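Repressor protein C2 (Enterobacteria phage P22, PDB 2R1J) binds the OR and OL operators of the phage chromosome through its N-terminal helix-turn-helix domain, blocking transcription of lytic genes and so maintaining lysogeny. Local coordinates at residues Leu17-Gln21 with Ala22-Lys26; Val28-Asn32 with Val33-Gln37; Thr43-Gly47 with Glu48-Ala52. One frame throughout, in Å; residues are numbered along the deposited sequence.

Interaction 1 of 3, residues Leu17-Gln21 with Ala22-Lys26; sequences LKIRQ and AALGK. With nucleotides of chain B.
R20 sits at the N-cap of helix 21-28, and its carbonyl O meets the first turn twice. L24 N donates to R20 O at 3.1 Å with an N-H...O angle of 159°, whereas the approach of A23 N to the same oxygen is bent and weak. The next carbonyl continues the helical pattern: G25 N reaches Q21 O at 2.8 Å.

Apolar contacts close the side of the turn. I19 CB rests 4.0 Å from A23 CB, and with CG1 between the backbone N and the carbonyl carbon (chi1 58°) its CD1 is carried to within 3.9 Å of L24 CB. The extended R20 chain runs outside the turn: its CG packs on A23 CB, and the guanidinium has A22 CB over one face, offset toward the rim.

Q21 makes two hydrogen bonds to the operator. Its backbone N points almost straight at OP2 of DT3 of chain B (2.8 Å, 170°), and its extended side chain places NE2 2.9 Å from OP2 of DT4 of chain B. E39 OE1 of helix 32-39 also accepts from NE2, which helps fix the rotation of the amide.

Two successive phosphates of chain B are therefore held at the start of the first helix of the helix-turn-helix, one by main chain and one by side chain. The helix N-terminus probably adds a favourable electrostatic term to the grip on DT3.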
loop_
_atom_site.group_PDB
_atom_site.type_symbol
_atom_site.label_atom_id
_atom_site.label_comp_id
_atom_site.label_asym_id
_atom_site.label_seq_id
_atom_site.Cartn_x
_atom_site.Cartn_y
_atom_site.Cartn_z
ATOM N N LEU C 17 8.156 -17.530 -9.264
ATOM C CA LEU C 17 7.840 -17.098 -10.626
ATOM C C LEU C 17 9.040 -17.195 -11.561
ATOM O O LEU C 17 8.908 -17.015 -12.776
ATOM C CB LEU C 17 7.336 -15.650 -10.616
ATOM C CG LEU C 17 5.897 -15.366 -10.181
ATOM C CD1 LEU C 17 4.946 -15.799 -11.280
ATOM C CD2 LEU C 17 5.577 -16.074 -8.879
ATOM N N LYS C 18 10.205 -17.482 -10.991
ATOM C CA LYS C 18 11.446 -17.591 -11.747
ATOM C C LYS C 18 11.744 -16.369 -12.590
ATOM O O LYS C 18 11.826 -16.445 -13.814
ATOM C CB LYS C 18 11.438 -18.825 -12.654
ATOM C CG LYS C 18 11.211 -20.101 -11.885
ATOM C CD LYS C 18 11.210 -21.294 -12.825
ATOM C CE LYS C 18 10.805 -22.547 -12.054
ATOM N NZ LYS C 18 10.958 -23.752 -12.944
ATOM N N ILE C 19 11.910 -15.229 -11.936
ATOM C CA ILE C 19 12.242 -14.013 -12.668
ATOM C C ILE C 19 13.278 -13.235 -11.872
ATOM O O ILE C 19 13.343 -13.354 -10.649
ATOM C CB ILE C 19 11.001 -13.143 -12.914
ATOM C CG1 ILE C 19 10.346 -12.772 -11.588
ATOM C CG2 ILE C 19 10.006 -13.899 -13.803
ATOM C CD1 ILE C 19 9.200 -11.813 -11.735
ATOM N N ARG C 20 14.105 -12.468 -12.574
ATOM C CA ARG C 20 15.159 -11.691 -11.931
ATOM C C ARG C 20 14.528 -10.464 -11.248
ATOM O O ARG C 20 13.358 -10.154 -11.483
ATOM C CB ARG C 20 16.193 -11.236 -12.969
ATOM C CG ARG C 20 15.610 -10.433 -14.145
ATOM C CD ARG C 20 16.701 -9.872 -15.037
ATOM N NE ARG C 20 16.146 -9.108 -16.156
ATOM C CZ ARG C 20 16.877 -8.489 -17.082
ATOM N NH1 ARG C 20 18.206 -8.531 -17.043
ATOM N NH2 ARG C 20 16.275 -7.809 -18.046
ATOM N N GLN C 21 15.294 -9.798 -10.389
ATOM C CA GLN C 21 14.782 -8.611 -9.694
ATOM C C GLN C 21 14.432 -7.533 -10.709
ATOM O O GLN C 21 13.416 -6.832 -10.576
ATOM C CB GLN C 21 15.821 -8.057 -8.714
ATOM C CG GLN C 21 16.067 -8.948 -7.511
ATOM C CD GLN C 21 17.036 -8.339 -6.508
ATOM O OE1 GLN C 21 17.939 -7.590 -6.871
ATOM N NE2 GLN C 21 16.859 -8.679 -5.235
ATOM N N ALA C 22 15.281 -7.392 -11.719
ATOM C CA ALA C 22 15.040 -6.400 -12.755
ATOM C C ALA C 22 13.726 -6.678 -13.486
ATOM O O ALA C 22 13.004 -5.743 -13.871
ATOM C CB ALA C 22 16.197 -6.357 -13.743
ATOM N N ALA C 23 13.396 -7.952 -13.683
ATOM C CA ALA C 23 12.161 -8.286 -14.379
ATOM C C ALA C 23 10.953 -7.953 -13.515
ATOM O O ALA C 23 9.937 -7.469 -14.018
ATOM C CB ALA C 23 12.142 -9.786 -14.773
ATOM N N LEU C 24 11.046 -8.227 -12.219
ATOM C CA LEU C 24 9.928 -7.894 -11.332
ATOM C C LEU C 24 9.795 -6.356 -11.282
ATOM O O LEU C 24 8.689 -5.817 -11.318
ATOM C CB LEU C 24 10.175 -8.446 -9.917
ATOM C CG LEU C 24 9.071 -8.144 -8.882
ATOM C CD1 LEU C 24 7.727 -8.690 -9.341
ATOM C CD2 LEU C 24 9.458 -8.763 -7.557
ATOM N N GLY C 25 10.926 -5.664 -11.219
ATOM C CA GLY C 25 10.889 -4.205 -11.188
ATOM C C GLY C 25 10.148 -3.639 -12.394
ATOM O O GLY C 25 9.321 -2.721 -12.272
ATOM N N LYS C 26 10.417 -4.205 -13.569
ATOM C CA LYS C 26 9.760 -3.750 -14.790
ATOM C C LYS C 26 8.251 -3.950 -14.697
ATOM O O LYS C 26 7.465 -3.105 -15.137
ATOM C CB LYS C 26 10.309 -4.524 -16.004
ATOM C CG LYS C 26 9.731 -4.079 -17.340
ATOM C CD LYS C 26 10.217 -2.699 -17.727
ATOM C CE LYS C 26 9.438 -2.159 -18.928
ATOM N NZ LYS C 26 9.812 -0.744 -19.233
ATOM P P DT B 3 18.726 -11.433 -9.294
ATOM O OP1 DT B 3 18.010 -12.517 -8.583
ATOM O OP2 DT B 3 17.975 -10.483 -10.136
ATOM O "O5'" DT B 3 19.610 -10.645 -8.232
ATOM C "C5'" DT B 3 20.452 -11.374 -7.353
ATOM C "C4'" DT B 3 21.295 -10.456 -6.498
ATOM O "O4'" DT B 3 22.207 -9.678 -7.311
ATOM C "C3'" DT B 3 20.569 -9.458 -5.584
ATOM O "O3'" DT B 3 21.045 -9.672 -4.254
ATOM C "C2'" DT B 3 21.020 -8.100 -6.107
ATOM C "C1'" DT B 3 22.382 -8.417 -6.687
ATOM N N1 DT B 3 22.894 -7.472 -7.698
ATOM C C2 DT B 3 24.064 -6.794 -7.435
ATOM O O2 DT B 3 24.682 -6.905 -6.395
ATOM N N3 DT B 3 24.486 -5.971 -8.441
ATOM C C4 DT B 3 23.874 -5.755 -9.657
ATOM O O4 DT B 3 24.391 -4.980 -10.475
ATOM C C5 DT B 3 22.644 -6.482 -9.862
ATOM C C7 DT B 3 21.891 -6.299 -11.147
ATOM C C6 DT B 3 22.219 -7.293 -8.884
ATOM P P DT B 4 20.361 -8.905 -3.005
ATOM O OP1 DT B 4 20.214 -9.881 -1.903
ATOM O OP2 DT B 4 19.147 -8.164 -3.465
ATOM O "O5'" DT B 4 21.506 -7.895 -2.571
ATOM C "C5'" DT B 4 22.816 -8.399 -2.303
ATOM C "C4'" DT B 4 23.790 -7.279 -2.022
ATOM O "O4'" DT B 4 24.058 -6.523 -3.220
ATOM C "C3'" DT B 4 23.385 -6.264 -0.954
ATOM O "O3'" DT B 4 24.545 -6.026 -0.160
ATOM C "C2'" DT B 4 23.017 -5.027 -1.761
ATOM C "C1'" DT B 4 23.962 -5.127 -2.941
ATOM N N1 DT B 4 23.540 -4.473 -4.192
ATOM C C2 DT B 4 24.429 -3.614 -4.822
ATOM O O2 DT B 4 25.485 -3.256 -4.331
ATOM N N3 DT B 4 24.027 -3.179 -6.055
ATOM C C4 DT B 4 22.847 -3.485 -6.698
ATOM O O4 DT B 4 22.647 -3.067 -7.826
ATOM C C5 DT B 4 21.929 -4.318 -5.955
ATOM C C7 DT B 4 20.601 -4.642 -6.556
ATOM C C6 DT B 4 22.313 -4.766 -4.748
#

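Interaction 2 of 3, residues Val28-Asn32 with Val33-Gln37; sequences VGVSN and VAISQ. With nucleotides of chain A; nucleotides of chain B.
S31 OG lies between a phosphate and a helix end: it donates to OP2 of DT14 of chain A at 2.7 Å and accepts from A34 N at 3.1 Å, the N-cap bond of helix 32-39. S31 N adds a second donor to the same OP2, at 3.0 Å. With OG between the backbone N and the carbonyl carbon (chi1 66°), the hydroxyl and the amide of S31 can share that one oxygen.

Farther along, Q37 NE2 donates to the base oxygen O4 of DT14 of chain A at 3.1 Å and S36 OG to OP2 of DT4 of chain B at 2.8 Å. V33 meets the bases through its methyls, CG2 standing 3.7 Å from the C7 methyl of DT15 of chain A. Helix 32-39 is thus the recognition helix of the Cro/C1-type helix-turn-helix, lying against base edges and held by a phosphate of each strand.

Behind this surface, V30 CB packs on A34 CB and V30 CG2 meets I35 CD1 at 3.8 Å, the two side chains crossing at about a right angle. I35 continues inward onto Q21 and L24 of helix 21-28, while R40 NH2 is hydrogen-bonded to S36 OG.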
loop_
_atom_site.group_PDB
_atom_site.type_symbol
_atom_site.label_atom_id
_atom_site.label_comp_id
_atom_site.label_asym_id
_atom_site.label_seq_id
_atom_site.Cartn_x
_atom_site.Cartn_y
_atom_site.Cartn_z
ATOM N N VAL C 28 6.425 -4.040 -11.919
ATOM C CA VAL C 28 5.891 -3.134 -10.882
ATOM C C VAL C 28 6.045 -1.656 -11.227
ATOM O O VAL C 28 5.219 -0.833 -10.820
ATOM C CB VAL C 28 6.606 -3.415 -9.530
ATOM C CG1 VAL C 28 6.155 -2.434 -8.438
ATOM C CG2 VAL C 28 6.334 -4.860 -9.123
ATOM N N GLY C 29 7.091 -1.320 -11.963
ATOM C CA GLY C 29 7.325 0.068 -12.316
ATOM C C GLY C 29 8.378 0.731 -11.440
ATOM O O GLY C 29 8.322 1.941 -11.205
ATOM N N VAL C 30 9.322 -0.063 -10.933
ATOM C CA VAL C 30 10.416 0.457 -10.119
ATOM C C VAL C 30 11.709 -0.169 -10.592
ATOM O O VAL C 30 11.692 -1.061 -11.435
ATOM C CB VAL C 30 10.256 0.139 -8.616
ATOM C CG1 VAL C 30 8.980 0.809 -8.086
ATOM C CG2 VAL C 30 10.190 -1.363 -8.366
ATOM N N SER C 31 12.821 0.296 -10.038
ATOM C CA SER C 31 14.124 -0.231 -10.406
ATOM C C SER C 31 14.385 -1.572 -9.744
ATOM O O SER C 31 13.716 -1.969 -8.795
ATOM C CB SER C 31 15.222 0.737 -9.971
ATOM O OG SER C 31 15.304 0.831 -8.561
ATOM N N ASN C 32 15.389 -2.277 -10.259
ATOM C CA ASN C 32 15.754 -3.546 -9.671
ATOM C C ASN C 32 16.284 -3.261 -8.261
ATOM O O ASN C 32 16.133 -4.072 -7.353
ATOM C CB ASN C 32 16.845 -4.200 -10.519
ATOM C CG ASN C 32 18.096 -3.389 -10.558
ATOM O OD1 ASN C 32 18.078 -2.220 -10.961
ATOM N ND2 ASN C 32 19.205 -3.987 -10.137
ATOM N N VAL C 33 16.916 -2.106 -8.067
ATOM C CA VAL C 33 17.427 -1.776 -6.740
ATOM C C VAL C 33 16.264 -1.672 -5.712
ATOM O O VAL C 33 16.387 -2.124 -4.569
ATOM C CB VAL C 33 18.249 -0.457 -6.772
ATOM C CG1 VAL C 33 18.775 -0.135 -5.365
ATOM C CG2 VAL C 33 19.422 -0.607 -7.740
ATOM N N ALA C 34 15.136 -1.087 -6.105
ATOM C CA ALA C 34 14.013 -0.999 -5.192
ATOM C C ALA C 34 13.566 -2.408 -4.786
ATOM O O ALA C 34 13.246 -2.676 -3.632
ATOM C CB ALA C 34 12.857 -0.254 -5.849
ATOM N N ILE C 35 13.541 -3.333 -5.747
ATOM C CA ILE C 35 13.133 -4.699 -5.408
ATOM C C ILE C 35 14.118 -5.264 -4.377
ATOM O O ILE C 35 13.705 -5.896 -3.389
ATOM C CB ILE C 35 13.122 -5.621 -6.662
ATOM C CG1 ILE C 35 12.129 -5.093 -7.696
ATOM C CG2 ILE C 35 12.733 -7.055 -6.237
ATOM C CD1 ILE C 35 10.709 -4.954 -7.203
ATOM N N SER C 36 15.406 -5.040 -4.605
ATOM C CA SER C 36 16.454 -5.504 -3.693
ATOM C C SER C 36 16.277 -4.928 -2.302
ATOM O O SER C 36 16.430 -5.619 -1.296
ATOM C CB SER C 36 17.836 -5.142 -4.247
ATOM O OG SER C 36 18.842 -5.380 -3.285
ATOM N N GLN C 37 15.896 -3.651 -2.241
ATOM C CA GLN C 37 15.696 -3.010 -0.953
ATOM C C GLN C 37 14.490 -3.602 -0.216
ATOM O O GLN C 37 14.557 -3.804 0.985
ATOM C CB GLN C 37 15.553 -1.497 -1.158
ATOM C CG GLN C 37 16.784 -0.833 -1.695
ATOM C CD GLN C 37 16.506 0.573 -2.229
ATOM O OE1 GLN C 37 15.382 0.881 -2.641
ATOM N NE2 GLN C 37 17.535 1.414 -2.244
ATOM P P DT A 14 12.704 3.716 -8.583
ATOM O OP1 DT A 14 11.744 3.647 -9.703
ATOM O OP2 DT A 14 13.255 2.482 -7.991
ATOM O "O5'" DT A 14 13.882 4.687 -9.012
ATOM C "C5'" DT A 14 13.579 6.044 -9.331
ATOM C "C4'" DT A 14 14.851 6.788 -9.646
ATOM O "O4'" DT A 14 15.581 7.000 -8.416
ATOM C "C3'" DT A 14 15.749 5.950 -10.551
ATOM O "O3'" DT A 14 16.221 6.631 -11.697
ATOM C "C2'" DT A 14 16.912 5.542 -9.679
ATOM C "C1'" DT A 14 16.923 6.539 -8.540
ATOM N N1 DT A 14 17.280 5.851 -7.286
ATOM C C2 DT A 14 18.344 6.289 -6.534
ATOM O O2 DT A 14 19.054 7.230 -6.858
ATOM N N3 DT A 14 18.566 5.576 -5.391
ATOM C C4 DT A 14 17.873 4.475 -4.956
ATOM O O4 DT A 14 18.195 3.936 -3.908
ATOM C C5 DT A 14 16.784 4.045 -5.813
ATOM C C7 DT A 14 16.002 2.817 -5.455
ATOM C C6 DT A 14 16.534 4.757 -6.904
ATOM P P DT B 4 20.361 -8.905 -3.005
ATOM O OP1 DT B 4 20.214 -9.881 -1.903
ATOM O OP2 DT B 4 19.147 -8.164 -3.465
ATOM O "O5'" DT B 4 21.506 -7.895 -2.571
ATOM C "C5'" DT B 4 22.816 -8.399 -2.303
ATOM C "C4'" DT B 4 23.790 -7.279 -2.022
ATOM O "O4'" DT B 4 24.058 -6.523 -3.220
ATOM C "C3'" DT B 4 23.385 -6.264 -0.954
ATOM O "O3'" DT B 4 24.545 -6.026 -0.160
ATOM C "C2'" DT B 4 23.017 -5.027 -1.761
ATOM C "C1'" DT B 4 23.962 -5.127 -2.941
ATOM N N1 DT B 4 23.540 -4.473 -4.192
ATOM C C2 DT B 4 24.429 -3.614 -4.822
ATOM O O2 DT B 4 25.485 -3.256 -4.331
ATOM N N3 DT B 4 24.027 -3.179 -6.055
ATOM C C4 DT B 4 22.847 -3.485 -6.698
ATOM O O4 DT B 4 22.647 -3.067 -7.826
ATOM C C5 DT B 4 21.929 -4.318 -5.955
ATOM C C7 DT B 4 20.601 -4.642 -6.556
ATOM C C6 DT B 4 22.313 -4.766 -4.748
ATOM P P DT A 15 16.950 5.776 -12.849
ATOM O OP1 DT A 15 16.487 6.292 -14.159
ATOM O OP2 DT A 15 16.780 4.341 -12.521
ATOM O "O5'" DT A 15 18.494 6.091 -12.637
ATOM C "C5'" DT A 15 18.960 7.431 -12.558
ATOM C "C4'" DT A 15 20.422 7.456 -12.177
ATOM O "O4'" DT A 15 20.581 7.008 -10.812
ATOM C "C3'" DT A 15 21.365 6.592 -13.019
ATOM O "O3'" DT A 15 22.598 7.310 -13.182
ATOM C "C2'" DT A 15 21.582 5.363 -12.155
ATOM C "C1'" DT A 15 21.529 5.951 -10.752
ATOM N N1 DT A 15 21.083 5.028 -9.699
ATOM C C2 DT A 15 21.801 4.987 -8.529
ATOM O O2 DT A 15 22.822 5.625 -8.341
ATOM N N3 DT A 15 21.285 4.155 -7.575
ATOM C C4 DT A 15 20.170 3.361 -7.682
ATOM O O4 DT A 15 19.838 2.661 -6.730
ATOM C C5 DT A 15 19.482 3.422 -8.945
ATOM C C7 DT A 15 18.279 2.563 -9.163
ATOM C C6 DT A 15 19.963 4.246 -9.882
#

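Interaction 3 of 3, residues Thr43-Gly47 with Glu48-Ala52; sequences TEPNG and ENLLA. With nucleotides of chain A.
N46 caps helix 47-56 and reaches N49 from a CG set between the backbone N and the carbonyl carbon (chi1 69°). Starting at the root of the side chain, CB lies 3.6 Å from OP1 of DC13 of chain A, alongside the DNA backbone. CG comes next to the same phosphate oxygen and to N49 ND2. The branch OD1 then turns back over the helix end and accepts from N49 N at 2.8 Å; the bond is nearly straight at hydrogen and at the acceptor, where C=O...N is 174°. The other branch, ND2, donates to a water at 3.3 Å, which in turn donates to E48 OE1.

This is a side-chain N-cap, and it joins the helix start to the DNA backbone within the Cro/C1-type domain. N46 N and N49 ND2 each donate to OP1 of DC13 of chain A at 2.8 Å, so one oxygen is gripped by main chain and side chain together. The two asparagine amides lie nearly parallel. N49 ND2 points at the phosphate oxygen (171°), while its own backbone N serves the cap. The positive end of the helix dipole probably favours the phosphate further.

Beneath the polar cap, P45 CG packs on L50 CD1. L50 then leads inward to P61, L64 and L65 of helix 61-66 and also packs on G47 of the second subunit, and W38 of helix 32-39 covers P45 and N49. Upstream, E44 N donates to the preceding phosphate, at OP2 of DT12 of chain A.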
loop_
_atom_site.group_PDB
_atom_site.type_symbol
_atom_site.label_atom_id
_atom_site.label_comp_id
_atom_site.label_asym_id
_atom_site.label_seq_id
_atom_site.Cartn_x
_atom_site.Cartn_y
_atom_site.Cartn_z
ATOM N N THR C 43 13.780 -1.127 3.052
ATOM C CA THR C 43 12.620 -0.232 2.956
ATOM C C THR C 43 11.398 -1.116 2.699
ATOM O O THR C 43 11.532 -2.335 2.537
ATOM C CB THR C 43 12.736 0.718 1.750
ATOM O OG1 THR C 43 12.869 -0.057 0.545
ATOM C CG2 THR C 43 13.944 1.641 1.902
ATOM N N GLU C 44 10.215 -0.514 2.694
ATOM C CA GLU C 44 8.962 -1.214 2.393
ATOM C C GLU C 44 8.317 -0.452 1.237
ATOM O O GLU C 44 8.488 0.769 1.102
ATOM C CB GLU C 44 8.013 -1.214 3.579
ATOM C CG GLU C 44 8.433 -2.199 4.642
ATOM C CD GLU C 44 7.466 -2.308 5.810
ATOM O OE1 GLU C 44 6.326 -1.792 5.744
ATOM O OE2 GLU C 44 7.856 -2.941 6.813
ATOM N N PRO C 45 7.573 -1.156 0.377
ATOM C CA PRO C 45 6.942 -0.472 -0.748
ATOM C C PRO C 45 5.870 0.526 -0.312
ATOM O O PRO C 45 5.161 0.292 0.673
ATOM C CB PRO C 45 6.339 -1.613 -1.567
ATOM C CG PRO C 45 6.095 -2.695 -0.541
ATOM C CD PRO C 45 7.251 -2.599 0.406
ATOM N N ASN C 46 5.757 1.607 -1.077
ATOM C CA ASN C 46 4.747 2.603 -0.766
ATOM C C ASN C 46 3.373 2.059 -1.212
ATOM O O ASN C 46 3.266 0.927 -1.670
ATOM C CB ASN C 46 5.098 3.966 -1.411
ATOM C CG ASN C 46 4.999 3.975 -2.919
ATOM O OD1 ASN C 46 4.316 3.140 -3.516
ATOM N ND2 ASN C 46 5.657 4.937 -3.547
ATOM N N GLY C 47 2.321 2.854 -1.071
ATOM C CA GLY C 47 0.987 2.362 -1.386
ATOM C C GLY C 47 0.775 1.842 -2.792
ATOM O O GLY C 47 0.323 0.711 -3.005
ATOM N N GLU C 48 1.085 2.682 -3.763
ATOM C CA GLU C 48 0.896 2.292 -5.157
ATOM C C GLU C 48 1.783 1.101 -5.499
ATOM O O GLU C 48 1.360 0.152 -6.187
ATOM C CB GLU C 48 1.248 3.479 -6.071
ATOM C CG GLU C 48 1.341 3.152 -7.562
ATOM C CD GLU C 48 1.384 4.406 -8.434
ATOM O OE1 GLU C 48 1.658 5.497 -7.880
ATOM O OE2 GLU C 48 1.150 4.300 -9.668
ATOM N N ASN C 49 3.014 1.138 -5.006
ATOM C CA ASN C 49 3.944 0.078 -5.328
ATOM C C ASN C 49 3.580 -1.252 -4.661
ATOM O O ASN C 49 3.784 -2.317 -5.267
ATOM C CB ASN C 49 5.369 0.500 -4.992
ATOM C CG ASN C 49 5.899 1.571 -5.942
ATOM O OD1 ASN C 49 5.402 1.730 -7.075
ATOM N ND2 ASN C 49 6.916 2.306 -5.505
ATOM N N LEU C 50 3.060 -1.223 -3.436
ATOM C CA LEU C 50 2.683 -2.475 -2.800
ATOM C C LEU C 50 1.556 -3.125 -3.600
ATOM O O LEU C 50 1.564 -4.343 -3.816
ATOM C CB LEU C 50 2.234 -2.263 -1.342
ATOM C CG LEU C 50 1.679 -3.494 -0.597
ATOM C CD1 LEU C 50 2.725 -4.595 -0.445
ATOM C CD2 LEU C 50 1.197 -3.012 0.766
ATOM N N LEU C 51 0.587 -2.337 -4.041
ATOM C CA LEU C 51 -0.507 -2.926 -4.808
ATOM C C LEU C 51 0.010 -3.508 -6.125
ATOM O O LEU C 51 -0.345 -4.636 -6.493
ATOM C CB LEU C 51 -1.599 -1.892 -5.032
ATOM C CG LEU C 51 -2.698 -1.956 -3.962
ATOM C CD1 LEU C 51 -3.512 -3.246 -4.199
ATOM C CD2 LEU C 51 -2.128 -1.982 -2.559
ATOM N N ALA C 52 0.875 -2.779 -6.828
ATOM C CA ALA C 52 1.407 -3.298 -8.093
ATOM C C ALA C 52 2.252 -4.551 -7.877
ATOM O O ALA C 52 2.258 -5.466 -8.714
ATOM C CB ALA C 52 2.229 -2.203 -8.815
ATOM P P DT A 12 9.597 2.942 4.125
ATOM O OP1 DT A 12 8.183 2.530 4.229
ATOM O OP2 DT A 12 10.674 1.995 4.466
ATOM O "O5'" DT A 12 9.881 3.562 2.697
ATOM C "C5'" DT A 12 8.886 4.375 2.081
ATOM C "C4'" DT A 12 9.351 4.859 0.733
ATOM O "O4'" DT A 12 10.478 5.770 0.891
ATOM C "C3'" DT A 12 9.825 3.745 -0.207
ATOM O "O3'" DT A 12 9.014 3.785 -1.386
ATOM C "C2'" DT A 12 11.290 4.070 -0.456
ATOM C "C1'" DT A 12 11.387 5.562 -0.168
ATOM N N1 DT A 12 12.708 6.040 0.286
ATOM C C2 DT A 12 13.261 7.106 -0.383
ATOM O O2 DT A 12 12.753 7.625 -1.356
ATOM N N3 DT A 12 14.443 7.554 0.135
ATOM C C4 DT A 12 15.106 7.086 1.216
ATOM O O4 DT A 12 16.126 7.673 1.609
ATOM C C5 DT A 12 14.517 5.925 1.846
ATOM C C7 DT A 12 15.230 5.279 2.988
ATOM C C6 DT A 12 13.350 5.465 1.364
ATOM P P DC A 13 9.177 2.668 -2.542
ATOM O OP1 DC A 13 7.865 2.110 -2.870
ATOM O OP2 DC A 13 10.344 1.784 -2.333
ATOM O "O5'" DC A 13 9.530 3.591 -3.774
ATOM C "C5'" DC A 13 10.642 3.316 -4.609
ATOM C "C4'" DC A 13 11.246 4.618 -5.076
ATOM O "O4'" DC A 13 11.896 5.234 -3.926
ATOM C "C3'" DC A 13 12.366 4.386 -6.091
ATOM O "O3'" DC A 13 11.947 4.543 -7.425
ATOM C "C2'" DC A 13 13.440 5.396 -5.730
ATOM C "C1'" DC A 13 13.081 5.912 -4.342
ATOM N N1 DC A 13 14.166 5.590 -3.390
ATOM C C2 DC A 13 15.242 6.478 -3.288
ATOM O O2 DC A 13 15.280 7.426 -4.057
ATOM N N3 DC A 13 16.216 6.254 -2.382
ATOM C C4 DC A 13 16.176 5.167 -1.609
ATOM N N4 DC A 13 17.148 5.007 -0.693
ATOM C C5 DC A 13 15.126 4.205 -1.728
ATOM C C6 DC A 13 14.139 4.462 -2.614
HETATM O O HOH W 1 4.634 5.857 -6.520
#

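All three contacts are helix starts at the protein-DNA boundary, partly buried, with apolar residues inward and amides or hydroxyls toward phosphate. They differ in what caps the helix: a serine hydroxyl in interaction 2 and an asparagine carbonyl in interaction 3, while in interaction 1 the N-cap residue is an arginine. Interaction 2 alone adds a hydrogen bond to a base, from Q37 to O4 of DT14 of chain A. Interactions 1 and 2 belong to consecutive helices and touch where A22 packs on N32; V30 against N49 joins interactions 2 and 3. Interactions 1 and 3 lie about 16 Å apart between centres without touching. Of the three, interaction 3 reaches the second subunit.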